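Putative oxidoreductase (Jannaschia sp., PDB 3C24) is a putative oxidoreductase that probably binds NAD(P) through a Rossmann-type domain, its substrate being unknown. Local coordinates at residues A[14-19]-A[36-41]; A[25-30]-A[170-175]; A[68-73]-A[96-101]; A[115-120]-A[156-161]; A[121-126]-A[146-151]. All blocks are in the same frame, centred on the assembly; numbering follows the deposited sequence.

Contact 1 (A[14-19]-A[36-41]); sequences VAILGA and HHLAAI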
# COMPACT_ATOMS: atom_id res chain seq x y z
N VAL A 14 -27.38 19.62 15.07
CA VAL A 14 -26.77 19.21 13.83
C VAL A 14 -27.77 18.43 13.03
O VAL A 14 -28.22 17.35 13.47
CB VAL A 14 -25.55 18.33 14.09
CG1 VAL A 14 -24.83 17.87 12.79
CG2 VAL A 14 -24.49 19.03 15.02
N ALA A 15 -28.14 18.99 11.87
CA ALA A 15 -29.04 18.35 10.92
C ALA A 15 -28.18 17.64 9.90
O ALA A 15 -27.18 18.18 9.38
CB ALA A 15 -29.96 19.37 10.26
N ILE A 16 -28.52 16.39 9.64
CA ILE A 16 -27.82 15.62 8.63
C ILE A 16 -28.80 15.25 7.52
O ILE A 16 -29.77 14.56 7.74
CB ILE A 16 -27.21 14.34 9.21
CG1 ILE A 16 -26.24 14.68 10.36
CG2 ILE A 16 -26.48 13.53 8.15
CD1 ILE A 16 -25.81 13.53 11.17
N LEU A 17 -28.49 15.73 6.32
CA LEU A 17 -29.26 15.45 5.12
C LEU A 17 -28.81 14.09 4.55
O LEU A 17 -27.58 13.82 4.39
CB LEU A 17 -29.10 16.59 4.09
CG LEU A 17 -29.90 17.89 4.28
CD1 LEU A 17 -29.92 18.36 5.68
CD2 LEU A 17 -29.36 18.96 3.27
N GLY A 18 -29.78 13.25 4.21
CA GLY A 18 -29.48 11.91 3.70
C GLY A 18 -29.00 11.05 4.87
O GLY A 18 -28.17 10.16 4.74
N ALA A 19 -29.57 11.32 6.02
CA ALA A 19 -29.13 10.67 7.28
C ALA A 19 -29.24 9.17 7.30
O ALA A 19 -28.51 8.53 8.03
CB ALA A 19 -29.86 11.24 8.47
N HIS A 36 -24.10 16.44 21.06
CA HIS A 36 -24.79 17.28 20.10
C HIS A 36 -26.21 16.82 19.88
O HIS A 36 -26.52 15.65 20.10
CB HIS A 36 -24.03 17.30 18.77
CG HIS A 36 -22.72 18.00 18.86
ND1 HIS A 36 -22.64 19.33 19.22
CD2 HIS A 36 -21.44 17.59 18.66
CE1 HIS A 36 -21.37 19.70 19.26
NE2 HIS A 36 -20.63 18.67 18.90
N HIS A 37 -27.07 17.73 19.45
CA HIS A 37 -28.49 17.45 19.22
C HIS A 37 -28.70 17.16 17.77
O HIS A 37 -28.40 17.94 16.93
CB HIS A 37 -29.41 18.60 19.64
CG HIS A 37 -29.18 19.05 21.04
ND1 HIS A 37 -29.33 18.19 22.11
CD2 HIS A 37 -28.75 20.22 21.55
CE1 HIS A 37 -29.02 18.83 23.23
NE2 HIS A 37 -28.66 20.07 22.91
N LEU A 38 -29.25 15.99 17.50
CA LEU A 38 -29.44 15.54 16.13
C LEU A 38 -30.78 15.82 15.52
O LEU A 38 -31.82 15.67 16.15
CB LEU A 38 -29.25 14.00 16.08
CG LEU A 38 -29.56 13.29 14.75
CD1 LEU A 38 -28.58 13.62 13.64
CD2 LEU A 38 -29.60 11.75 14.95
N ALA A 39 -30.74 16.20 14.26
CA ALA A 39 -31.94 16.25 13.39
C ALA A 39 -31.62 15.42 12.15
O ALA A 39 -30.92 15.88 11.27
CB ALA A 39 -32.35 17.66 13.00
N ALA A 40 -32.16 14.18 12.12
CA ALA A 40 -31.91 13.23 11.03
C ALA A 40 -32.90 13.45 9.95
O ALA A 40 -34.08 13.10 10.11
CB ALA A 40 -31.94 11.78 11.51
N ILE A 41 -32.40 13.98 8.84
CA ILE A 41 -33.25 14.30 7.67
C ILE A 41 -33.09 13.23 6.59
O ILE A 41 -32.04 13.03 5.99
CB ILE A 41 -32.93 15.72 7.07
CG1 ILE A 41 -32.70 16.74 8.21
CG2 ILE A 41 -34.03 16.14 6.00
CD1 ILE A 41 -33.86 16.91 9.15
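I41 O is gripped by two successive backbone N-H groups of the loop that follows strand 13-17: A19 N reaches it at 3.0 Å with a nearly straight N-H (169°), while G18 N gives a bent, weak bond. This doubly held carbonyl closes a ladder of parallel pairing between strands 13-17 and 37-41. The shortest rung is V14 N to H37 O at 2.7 Å, followed by alternating bonds between V14 and A39, I16 and A39, and I16 and I41. The two strands and helix 22-33 form a right-handed beta-alpha-beta unit, the opening motif of a Rossmann fold, in which the glycine-rich turn beginning at G18 characteristically receives the dinucleotide. On the face carrying V14, I16, L38 and A40, I16 CD1 meets L38 CD1 at 3.7 Å, the side chains crossing at about a right angle. L38 gets there because its CG stands anti to the backbone N (chi1 173°). Beyond the strand end, A19 CB rests on A40 CB at 3.7 Å. On the opposite face L17 and I41 run side by side, L17 CD1 to I41 CG1 4.1 Å. Because I41 O accepts from A19 N, backbone bonding probably helps set how the chain leaves strand 13-17.

Contact 2 (A[25-30]-A[170-175]); sequences ARITRK and ETMWSP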
# COMPACT_ATOMS: atom_id res chain seq x y z
N ALA A 25 -25.85 7.07 7.60
CA ALA A 25 -26.25 6.34 8.79
C ALA A 25 -25.14 6.25 9.86
O ALA A 25 -25.37 6.42 11.07
CB ALA A 25 -26.81 4.95 8.37
N ARG A 26 -23.92 6.02 9.41
CA ARG A 26 -22.78 5.90 10.34
C ARG A 26 -22.54 7.20 11.09
O ARG A 26 -22.34 7.20 12.30
CB ARG A 26 -21.51 5.49 9.61
CG ARG A 26 -21.49 4.02 9.14
CD ARG A 26 -20.25 3.79 8.20
N ILE A 27 -22.52 8.29 10.34
CA ILE A 27 -22.28 9.61 10.93
C ILE A 27 -23.44 10.08 11.82
O ILE A 27 -23.24 10.74 12.84
CB ILE A 27 -21.84 10.70 9.91
CG1 ILE A 27 -22.90 11.00 8.87
CG2 ILE A 27 -20.51 10.35 9.27
CD1 ILE A 27 -22.36 11.95 7.76
N THR A 28 -24.65 9.70 11.43
CA THR A 28 -25.85 10.04 12.18
C THR A 28 -25.81 9.33 13.53
O THR A 28 -26.11 9.93 14.57
CB THR A 28 -27.12 9.69 11.38
OG1 THR A 28 -27.13 10.45 10.16
CG2 THR A 28 -28.35 9.99 12.17
N ARG A 29 -25.40 8.06 13.52
CA ARG A 29 -25.27 7.31 14.79
C ARG A 29 -24.25 8.01 15.70
O ARG A 29 -24.47 8.19 16.89
CB ARG A 29 -24.88 5.85 14.58
CG ARG A 29 -24.42 5.15 15.86
CD ARG A 29 -24.12 3.67 15.58
NE ARG A 29 -25.28 2.88 15.89
CZ ARG A 29 -25.63 1.75 15.29
NH1 ARG A 29 -24.91 1.26 14.29
NH2 ARG A 29 -26.73 1.12 15.68
N LYS A 30 -23.14 8.45 15.11
CA LYS A 30 -22.12 9.15 15.90
C LYS A 30 -22.68 10.40 16.55
O LYS A 30 -22.43 10.68 17.74
CB LYS A 30 -20.90 9.53 15.05
CG LYS A 30 -20.05 8.37 14.53
CD LYS A 30 -19.17 7.79 15.58
CE LYS A 30 -18.19 6.71 15.02
NZ LYS A 30 -17.18 6.20 16.02
N GLU A 170 -14.90 15.74 14.02
CA GLU A 170 -14.21 14.86 14.98
C GLU A 170 -15.19 13.90 15.67
O GLU A 170 -14.86 12.74 16.03
CB GLU A 170 -13.45 15.68 16.00
CG GLU A 170 -12.19 16.29 15.46
CD GLU A 170 -11.62 17.39 16.35
OE1 GLU A 170 -12.14 17.56 17.47
OE2 GLU A 170 -10.68 18.09 15.92
N THR A 171 -16.43 14.35 15.77
CA THR A 171 -17.50 13.55 16.36
C THR A 171 -17.98 12.53 15.32
O THR A 171 -18.12 11.34 15.62
CB THR A 171 -18.70 14.40 16.78
OG1 THR A 171 -18.24 15.46 17.61
CG2 THR A 171 -19.81 13.54 17.43
N MSE A 172 -18.18 12.99 14.08
CA MSE A 172 -18.68 12.10 13.02
C MSE A 172 -17.74 10.98 12.63
O MSE A 172 -18.19 9.86 12.25
CB MSE A 172 -19.07 12.90 11.77
CG MSE A 172 -20.19 13.83 12.02
SE MSE A 172 -20.72 14.68 10.30
CE MSE A 172 -19.13 15.53 9.85
N TRP A 173 -16.45 11.26 12.77
CA TRP A 173 -15.42 10.36 12.27
C TRP A 173 -14.50 9.81 13.34
O TRP A 173 -13.41 9.31 13.04
CB TRP A 173 -14.58 11.07 11.19
CG TRP A 173 -15.39 11.39 9.95
CD1 TRP A 173 -16.31 10.61 9.39
CD2 TRP A 173 -15.26 12.55 9.11
NE1 TRP A 173 -16.82 11.20 8.27
CE2 TRP A 173 -16.19 12.39 8.07
CE3 TRP A 173 -14.47 13.70 9.14
CZ2 TRP A 173 -16.36 13.34 7.06
CZ3 TRP A 173 -14.63 14.65 8.12
CH2 TRP A 173 -15.58 14.46 7.10
N SER A 174 -14.98 9.88 14.59
CA SER A 174 -14.23 9.37 15.76
C SER A 174 -13.94 7.88 15.60
O SER A 174 -14.76 7.17 15.10
CB SER A 174 -14.96 9.60 17.08
OG SER A 174 -16.14 8.84 17.12
N PRO A 175 -12.80 7.42 16.12
CA PRO A 175 -11.84 8.23 16.87
C PRO A 175 -10.84 8.92 15.98
O PRO A 175 -10.28 8.32 15.07
CB PRO A 175 -11.16 7.20 17.80
CG PRO A 175 -11.28 5.93 17.08
CD PRO A 175 -12.60 5.97 16.37
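Polar contact is concentrated at one lysine. K30 NZ donates to both S174 O (2.8 Å) and S174 OG (3.0 Å), and a third bond goes to G144 O outside the contact. The S174 hydroxyl is turned into the space between its own backbone N and carbonyl carbon, chi1 66°, which puts OG beside the same ammonium group as the carbonyl; NZ itself lies well above the plane of that carbonyl. A bend at chi2 (-77°) turns the lysine chain across the end of the facing helix.

The methylenes of K30 make the next class of contact, carbon against carbonyl oxygen: K30 CB lies 3.4 Å from T171 O and K30 CG 3.3 Å from M172 O. Here helix 160-172 comes to its C-terminal end, W173 being the first residue to leave helical angles, and the positive charge would probably be favoured near that end. In the Rossmann layout, 22-33 is the first crossover helix, and both helices pack on the sheet face that carries V14.

Apolar packing lies one turn earlier along helix 22-33. I27 crosses selenomethionine M172 obliquely, I27 CG2 touching M172 CB at 3.9 Å and I27 CD1 approaching the selenium at 4.1 Å. The same CG2 also meets the indole of W173, 3.9 Å from NE1, while M172 CB sits over one face of that ring, offset toward its rim.

Contact 3 (A[68-73]-A[96-101]); sequences ADVVVL and IVLILD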
# COMPACT_ATOMS: atom_id res chain seq x y z
N ALA A 68 -31.38 24.40 13.30
CA ALA A 68 -30.05 23.87 12.93
C ALA A 68 -28.93 24.87 12.99
O ALA A 68 -28.94 25.88 12.28
CB ALA A 68 -30.10 23.24 11.51
N ASP A 69 -27.91 24.52 13.76
CA ASP A 69 -26.68 25.29 13.84
C ASP A 69 -25.74 24.86 12.70
O ASP A 69 -24.96 25.64 12.12
CB ASP A 69 -25.98 25.06 15.17
CG ASP A 69 -26.80 25.53 16.34
OD1 ASP A 69 -27.38 26.62 16.23
OD2 ASP A 69 -26.87 24.82 17.37
N VAL A 70 -25.84 23.58 12.39
CA VAL A 70 -24.99 22.92 11.40
C VAL A 70 -25.88 22.06 10.54
O VAL A 70 -26.77 21.38 11.04
CB VAL A 70 -23.91 22.04 12.10
CG1 VAL A 70 -22.96 21.40 11.07
CG2 VAL A 70 -23.13 22.84 13.11
N VAL A 71 -25.64 22.11 9.24
CA VAL A 71 -26.33 21.26 8.24
C VAL A 71 -25.27 20.53 7.44
O VAL A 71 -24.50 21.10 6.67
CB VAL A 71 -27.23 22.07 7.32
CG1 VAL A 71 -27.92 21.16 6.31
CG2 VAL A 71 -28.24 22.84 8.14
N VAL A 72 -25.28 19.21 7.60
CA VAL A 72 -24.32 18.31 6.99
C VAL A 72 -24.90 17.69 5.75
O VAL A 72 -25.97 17.04 5.78
CB VAL A 72 -23.88 17.17 7.97
CG1 VAL A 72 -22.89 16.25 7.22
CG2 VAL A 72 -23.28 17.71 9.24
N LEU A 73 -24.20 17.86 4.65
CA LEU A 73 -24.65 17.33 3.37
C LEU A 73 -24.08 15.94 3.08
O LEU A 73 -23.09 15.81 2.37
CB LEU A 73 -24.27 18.30 2.22
CG LEU A 73 -24.67 19.78 2.44
CD1 LEU A 73 -24.42 20.57 1.17
CD2 LEU A 73 -26.11 19.94 2.82
N ILE A 96 -23.79 26.84 9.66
CA ILE A 96 -22.61 26.18 9.09
C ILE A 96 -23.11 25.04 8.20
O ILE A 96 -23.74 24.13 8.65
CB ILE A 96 -21.70 25.59 10.17
CG1 ILE A 96 -21.07 26.68 11.00
CG2 ILE A 96 -20.57 24.77 9.56
CD1 ILE A 96 -20.54 26.16 12.42
N VAL A 97 -22.88 25.20 6.91
CA VAL A 97 -23.17 24.17 5.88
C VAL A 97 -21.88 23.38 5.69
O VAL A 97 -20.82 23.92 5.26
CB VAL A 97 -23.64 24.81 4.58
CG1 VAL A 97 -23.77 23.73 3.50
CG2 VAL A 97 -24.97 25.61 4.83
N LEU A 98 -21.96 22.10 6.07
CA LEU A 98 -20.80 21.24 6.14
C LEU A 98 -20.80 20.20 5.03
O LEU A 98 -21.72 19.39 4.88
CB LEU A 98 -20.76 20.63 7.54
CG LEU A 98 -19.41 20.25 8.15
CD1 LEU A 98 -19.56 19.86 9.65
CD2 LEU A 98 -18.76 19.16 7.33
N ILE A 99 -19.77 20.34 4.21
CA ILE A 99 -19.55 19.49 3.02
C ILE A 99 -18.43 18.50 3.33
O ILE A 99 -17.43 18.83 3.94
CB ILE A 99 -19.26 20.30 1.71
CG1 ILE A 99 -20.10 21.58 1.58
CG2 ILE A 99 -19.50 19.43 0.50
CD1 ILE A 99 -19.38 22.88 2.04
N LEU A 100 -18.64 17.27 2.89
CA LEU A 100 -17.75 16.17 3.23
C LEU A 100 -16.72 15.83 2.16
O LEU A 100 -16.11 14.75 2.21
CB LEU A 100 -18.61 14.93 3.55
CG LEU A 100 -19.72 15.10 4.61
CD1 LEU A 100 -20.47 13.78 4.97
CD2 LEU A 100 -19.12 15.76 5.86
N ASP A 101 -16.59 16.70 1.18
CA ASP A 101 -15.68 16.52 0.06
C ASP A 101 -15.46 17.86 -0.61
O ASP A 101 -16.38 18.65 -0.77
CB ASP A 101 -16.27 15.51 -0.93
CG ASP A 101 -15.25 15.02 -1.95
OD1 ASP A 101 -14.76 15.81 -2.81
OD2 ASP A 101 -14.94 13.82 -1.93
O HOH W 1 -20.79 16.52 1.19
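Peptide units are the flat groups that meet here, and they are turned unequally: V71 N points at I96 O (2.8 Å) nearly along the C=O axis, whereas L98 N comes to V71 O, at the same distance, tilted 29° from the carbonyl plane. Bonds from I96 N to D69 O and from L73 N to L98 O complete the ladder. It is the parallel pairing of a further beta-alpha-beta unit of the Rossmann fold, strands 70-73 and 96-99 being joined through helix 77-87. On the face of V70, V72, I96 and L98, valine methyls meet leucine tips: V70 CG1 approaches L98 CD1 at 4.0 Å, and V72 crosses L100 at about a right angle, V72 CG1 to L100 CD2 4.0 Å. The other side holds L73 CD1 against V97 CG1, again at 4.0 Å; V97 CG1 stands opposite its own backbone N (chi1 173°), which turns that methyl to L73. Helix 160-172 packs on I96 and L98 of the first of these layers. Beyond the L73 N to L98 O bond a water bridges the two chain segments, donating to L73 O at 2.7 Å and accepting from L100 N at 2.8 Å.

Contact 4 (A[115-120]-A[156-161]); sequences DITYFI and QGPEEH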
# COMPACT_ATOMS: atom_id res chain seq x y z
N ASP A 115 -23.52 35.30 3.98
CA ASP A 115 -23.86 35.36 5.41
C ASP A 115 -24.10 34.00 6.05
O ASP A 115 -24.63 33.91 7.17
CB ASP A 115 -25.06 36.25 5.66
CG ASP A 115 -26.36 35.65 5.13
OD1 ASP A 115 -26.30 35.17 3.98
OD2 ASP A 115 -27.42 35.75 5.82
N ILE A 116 -23.59 32.98 5.40
CA ILE A 116 -23.53 31.63 5.98
C ILE A 116 -22.06 31.13 5.92
O ILE A 116 -21.20 31.73 5.27
CB ILE A 116 -24.54 30.59 5.41
CG1 ILE A 116 -24.38 30.37 3.89
CG2 ILE A 116 -26.00 31.03 5.74
CD1 ILE A 116 -23.30 29.42 3.46
N THR A 117 -21.80 30.02 6.59
CA THR A 117 -20.48 29.43 6.65
C THR A 117 -20.47 28.15 5.84
O THR A 117 -21.43 27.38 5.89
CB THR A 117 -20.12 29.08 8.11
OG1 THR A 117 -19.93 30.28 8.86
CG2 THR A 117 -18.88 28.16 8.20
N TYR A 118 -19.41 27.97 5.07
CA TYR A 118 -19.13 26.71 4.38
C TYR A 118 -17.89 26.15 5.02
O TYR A 118 -16.84 26.82 5.11
CB TYR A 118 -18.89 26.93 2.86
CG TYR A 118 -20.12 27.17 2.02
CD1 TYR A 118 -21.17 26.31 2.04
CD2 TYR A 118 -20.13 28.18 1.07
CE1 TYR A 118 -22.27 26.53 1.22
CE2 TYR A 118 -21.23 28.40 0.26
CZ TYR A 118 -22.28 27.58 0.31
OH TYR A 118 -23.34 27.81 -0.55
N PHE A 119 -18.02 24.91 5.46
CA PHE A 119 -16.96 24.17 6.11
C PHE A 119 -16.85 22.84 5.39
O PHE A 119 -17.85 22.19 5.16
CB PHE A 119 -17.30 23.97 7.58
CG PHE A 119 -16.17 23.37 8.39
CD1 PHE A 119 -15.98 21.99 8.45
CD2 PHE A 119 -15.32 24.16 9.11
CE1 PHE A 119 -14.93 21.46 9.18
CE2 PHE A 119 -14.29 23.61 9.83
CZ PHE A 119 -14.12 22.25 9.87
N ILE A 120 -15.62 22.49 5.08
CA ILE A 120 -15.27 21.22 4.37
C ILE A 120 -14.46 20.33 5.29
O ILE A 120 -13.47 20.74 5.89
CB ILE A 120 -14.51 21.43 3.04
CG1 ILE A 120 -15.11 22.55 2.21
CG2 ILE A 120 -14.46 20.12 2.30
CD1 ILE A 120 -14.23 22.92 1.01
N GLN A 156 -15.58 29.51 3.94
CA GLN A 156 -16.02 30.87 4.15
C GLN A 156 -16.73 30.97 5.48
O GLN A 156 -17.30 30.00 6.00
CB GLN A 156 -16.92 31.35 3.00
CG GLN A 156 -18.26 30.82 3.00
CD GLN A 156 -19.17 31.55 2.03
OE1 GLN A 156 -18.89 31.60 0.84
NE2 GLN A 156 -20.33 32.01 2.52
N GLY A 157 -16.71 32.15 6.04
CA GLY A 157 -17.40 32.41 7.31
C GLY A 157 -16.47 32.86 8.40
O GLY A 157 -15.25 32.93 8.22
N PRO A 158 -17.03 33.19 9.55
CA PRO A 158 -16.27 33.64 10.69
C PRO A 158 -15.30 32.60 11.20
O PRO A 158 -15.61 31.42 11.27
CB PRO A 158 -17.32 33.91 11.76
CG PRO A 158 -18.55 33.41 11.29
CD PRO A 158 -18.48 33.16 9.82
N GLU A 159 -14.14 33.08 11.64
CA GLU A 159 -13.07 32.26 12.19
C GLU A 159 -13.51 31.31 13.28
O GLU A 159 -13.10 30.14 13.35
CB GLU A 159 -12.00 33.16 12.77
CG GLU A 159 -10.82 32.44 13.42
CD GLU A 159 -10.01 31.52 12.49
OE1 GLU A 159 -10.09 31.59 11.23
OE2 GLU A 159 -9.22 30.76 13.06
N GLU A 160 -14.38 31.83 14.11
CA GLU A 160 -14.89 31.09 15.28
C GLU A 160 -15.60 29.78 14.89
O GLU A 160 -15.74 28.86 15.66
CB GLU A 160 -15.81 31.94 16.11
CG GLU A 160 -15.12 33.17 16.69
CD GLU A 160 -15.29 34.46 15.87
OE1 GLU A 160 -15.25 34.44 14.60
OE2 GLU A 160 -15.43 35.52 16.55
N HIS A 161 -16.02 29.75 13.64
CA HIS A 161 -16.75 28.58 13.13
C HIS A 161 -15.83 27.44 12.76
O HIS A 161 -16.32 26.29 12.62
CB HIS A 161 -17.65 28.96 11.96
CG HIS A 161 -18.86 29.70 12.38
ND1 HIS A 161 -19.89 30.00 11.52
CD2 HIS A 161 -19.26 30.11 13.61
CE1 HIS A 161 -20.84 30.62 12.18
NE2 HIS A 161 -20.49 30.71 13.45
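Q156 reaches along Y118 with its whole side chain. From CB, CG turns between the backbone N and the carbonyl carbon (chi1 75°), bringing it 3.8 Å from Y118 CD2 and close to the backbone N of that tyrosine. The chain then runs extended: Q156 CD lies 3.6 Å from Y118 CD2, and OE1 lies as close to the same carbon, ring and amide planes standing 64° apart. At the tip, NE2 donates to I116 O at 2.9 Å, straight (169°) and within the amide plane but above the plane of the receiving carbonyl. A second bond from NE2 to R113 O helps fix the rotation of the amide. The backbones pair as well: Y118 with Q156 is an antiparallel hydrogen-bonded pair, with Q156 N on a lone pair of Y118 O. One residue away, T117 OG1 and H161 ND1 are hydrogen-bonded at 2.7 Å, at the edge of an imidazole whose face carries P158 CG.

Strand 148-156 thus extends the otherwise parallel Rossmann-type sheet antiparallel to 117-123, tied to its start just where the chain turns at G157 toward helix 160-172. Strand 96-99 pairs with 117-123 on its other side, I96 packing against T117 and H161, while F119 meets the ring of Y162 in the helix.

Contact 5 (A[121-126]-A[146-151]); sequences GHPCHP and AKQAIV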
# COMPACT_ATOMS: atom_id res chain seq x y z
N GLY A 121 -14.86 19.05 5.37
CA GLY A 121 -14.08 18.05 6.08
C GLY A 121 -13.92 16.80 5.25
O GLY A 121 -14.71 16.55 4.36
N HIS A 122 -12.82 16.09 5.46
CA HIS A 122 -12.63 14.79 4.80
C HIS A 122 -11.72 13.92 5.63
O HIS A 122 -10.70 14.40 6.12
CB HIS A 122 -12.04 15.01 3.43
CG HIS A 122 -12.31 13.86 2.51
ND1 HIS A 122 -13.51 13.74 1.84
CD2 HIS A 122 -11.62 12.73 2.27
CE1 HIS A 122 -13.49 12.62 1.13
NE2 HIS A 122 -12.36 11.99 1.37
N PRO A 123 -12.05 12.61 5.78
CA PRO A 123 -11.19 11.75 6.57
C PRO A 123 -9.93 11.38 5.81
O PRO A 123 -9.91 11.38 4.57
CB PRO A 123 -12.05 10.51 6.79
CG PRO A 123 -13.11 10.56 5.81
CD PRO A 123 -13.32 11.96 5.37
N CYS A 124 -8.86 11.09 6.55
CA CYS A 124 -7.64 10.56 5.92
C CYS A 124 -7.79 9.06 5.69
O CYS A 124 -7.17 8.47 4.82
CB CYS A 124 -6.38 10.79 6.76
SG CYS A 124 -5.87 12.53 6.90
N HIS A 125 -8.67 8.49 6.51
CA HIS A 125 -8.92 7.05 6.69
C HIS A 125 -7.84 6.47 7.64
O HIS A 125 -6.73 7.03 7.76
CB HIS A 125 -8.95 6.26 5.39
CG HIS A 125 -9.95 6.76 4.45
ND1 HIS A 125 -11.30 6.81 4.74
CD2 HIS A 125 -9.80 7.31 3.23
CE1 HIS A 125 -11.94 7.35 3.70
NE2 HIS A 125 -11.05 7.68 2.79
N PRO A 126 -8.15 5.35 8.34
CA PRO A 126 -7.11 4.83 9.21
C PRO A 126 -5.82 4.50 8.45
O PRO A 126 -5.85 4.08 7.28
CB PRO A 126 -7.77 3.61 9.86
CG PRO A 126 -9.25 3.88 9.73
CD PRO A 126 -9.44 4.65 8.49
N ALA A 146 -11.42 2.27 13.82
CA ALA A 146 -9.96 2.49 13.92
C ALA A 146 -9.68 3.98 13.96
O ALA A 146 -10.39 4.76 13.36
CB ALA A 146 -9.20 1.82 12.75
N LYS A 147 -8.61 4.34 14.66
CA LYS A 147 -8.18 5.74 14.79
C LYS A 147 -7.74 6.25 13.41
O LYS A 147 -7.13 5.52 12.63
CB LYS A 147 -7.02 5.88 15.79
CG LYS A 147 -7.32 5.46 17.23
CD LYS A 147 -6.06 5.56 18.08
CE LYS A 147 -5.04 4.47 17.77
NZ LYS A 147 -5.58 3.07 18.00
N GLN A 148 -7.99 7.53 13.14
CA GLN A 148 -7.57 8.17 11.90
C GLN A 148 -7.39 9.64 12.15
O GLN A 148 -7.94 10.18 13.10
CB GLN A 148 -8.62 8.00 10.81
CG GLN A 148 -9.91 8.82 11.04
CD GLN A 148 -10.90 8.67 9.89
OE1 GLN A 148 -10.50 8.55 8.73
NE2 GLN A 148 -12.19 8.67 10.21
N ALA A 149 -6.64 10.26 11.26
CA ALA A 149 -6.55 11.72 11.20
C ALA A 149 -7.62 12.22 10.18
O ALA A 149 -8.17 11.46 9.38
CB ALA A 149 -5.14 12.13 10.71
N ILE A 150 -7.95 13.51 10.23
CA ILE A 150 -8.85 14.13 9.27
C ILE A 150 -8.28 15.48 8.82
O ILE A 150 -7.34 16.01 9.43
CB ILE A 150 -10.27 14.33 9.86
CG1 ILE A 150 -10.27 15.39 10.97
CG2 ILE A 150 -10.83 12.99 10.41
CD1 ILE A 150 -11.72 15.72 11.48
N VAL A 151 -8.85 16.01 7.73
CA VAL A 151 -8.48 17.33 7.19
C VAL A 151 -9.72 18.20 7.05
O VAL A 151 -10.79 17.71 6.65
CB VAL A 151 -7.73 17.23 5.83
CG1 VAL A 151 -6.35 16.59 6.01
CG2 VAL A 151 -8.60 16.50 4.78
O HOH W 2 -5.14 8.57 9.42
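Two torsions carry the amide of Q148 to H125: chi1 of 71° places CG between the backbone N and the carbonyl carbon, and chi2 of 177° extends the chain; the amide's own turn then brings Q148 OE1 to 2.9 Å from H125 N. That bond is bent and weak. The same oxygen also touches P123 CB at 3.2 Å, and the other end of the amide is held by a bond from Q148 NE2 to W173 O. The glutamine therefore reaches past P123 to H125, its CB lying against the peptide between H125 and P126. At C124 the first torsion (-68°) sets SG anti to the carbonyl carbon, and the sulfur rests on A149 CB at 3.9 Å while C124 N donates to A149 O.

Toward V151, strands 117-123 and 148-156 form an antiparallel ladder: H122 N and V151 O, and V151 N and H122 O, are joined by a reciprocal pair of bonds, both 2.9 Å, and P123 faces I150 as a non-hydrogen-bonded pair. Where direct pairing stops, a water bridges H125 O and A149 N, donating to the first and accepting from the second. P126 CG closes the far end against A146 CB at 3.7 Å.

H125 ND1 is hydrogen-bonded to H142 O, and a sulfate about 3 Å from the H125 side chain, probably from the crystallisation liquor, may mark a pocket. Strand 176-181 pairs with the other edge of 148-156, L187 of helix 184-217 packs on H122 and V151, and the second subunit contributes its F227 against C124, H231 against the H125 ring, and N233, bonded to P126 O.

Contacts 1, 3, 4 and 5 all lie in one mixed sheet, contacts 4 and 5 being two ends of the same strand pair. Contacts 1 and 3, with centres 9 Å apart, are joined by the pairing of strands 13-17 and 70-73 (A15 O to V72 N, 2.8 Å); contacts 3 and 4 by that of 96-99 and 117-123 (V97 N to T117 O, 2.8 Å). Contact 2 lies over one face, joined to contact 1 through T28 and to contact 3 by I27 and M172 against L100. Contacts 2 and 5, with centres 11 Å apart, meet at W173 (W173 O to Q148 NE2, 3.1 Å). Sulfate, probably from the crystallisation liquor, lies near the side chains of W173 and H125 and may mark a pocket; contact 1, centred 21 Å from contact 5, holds the probable dinucleotide turn.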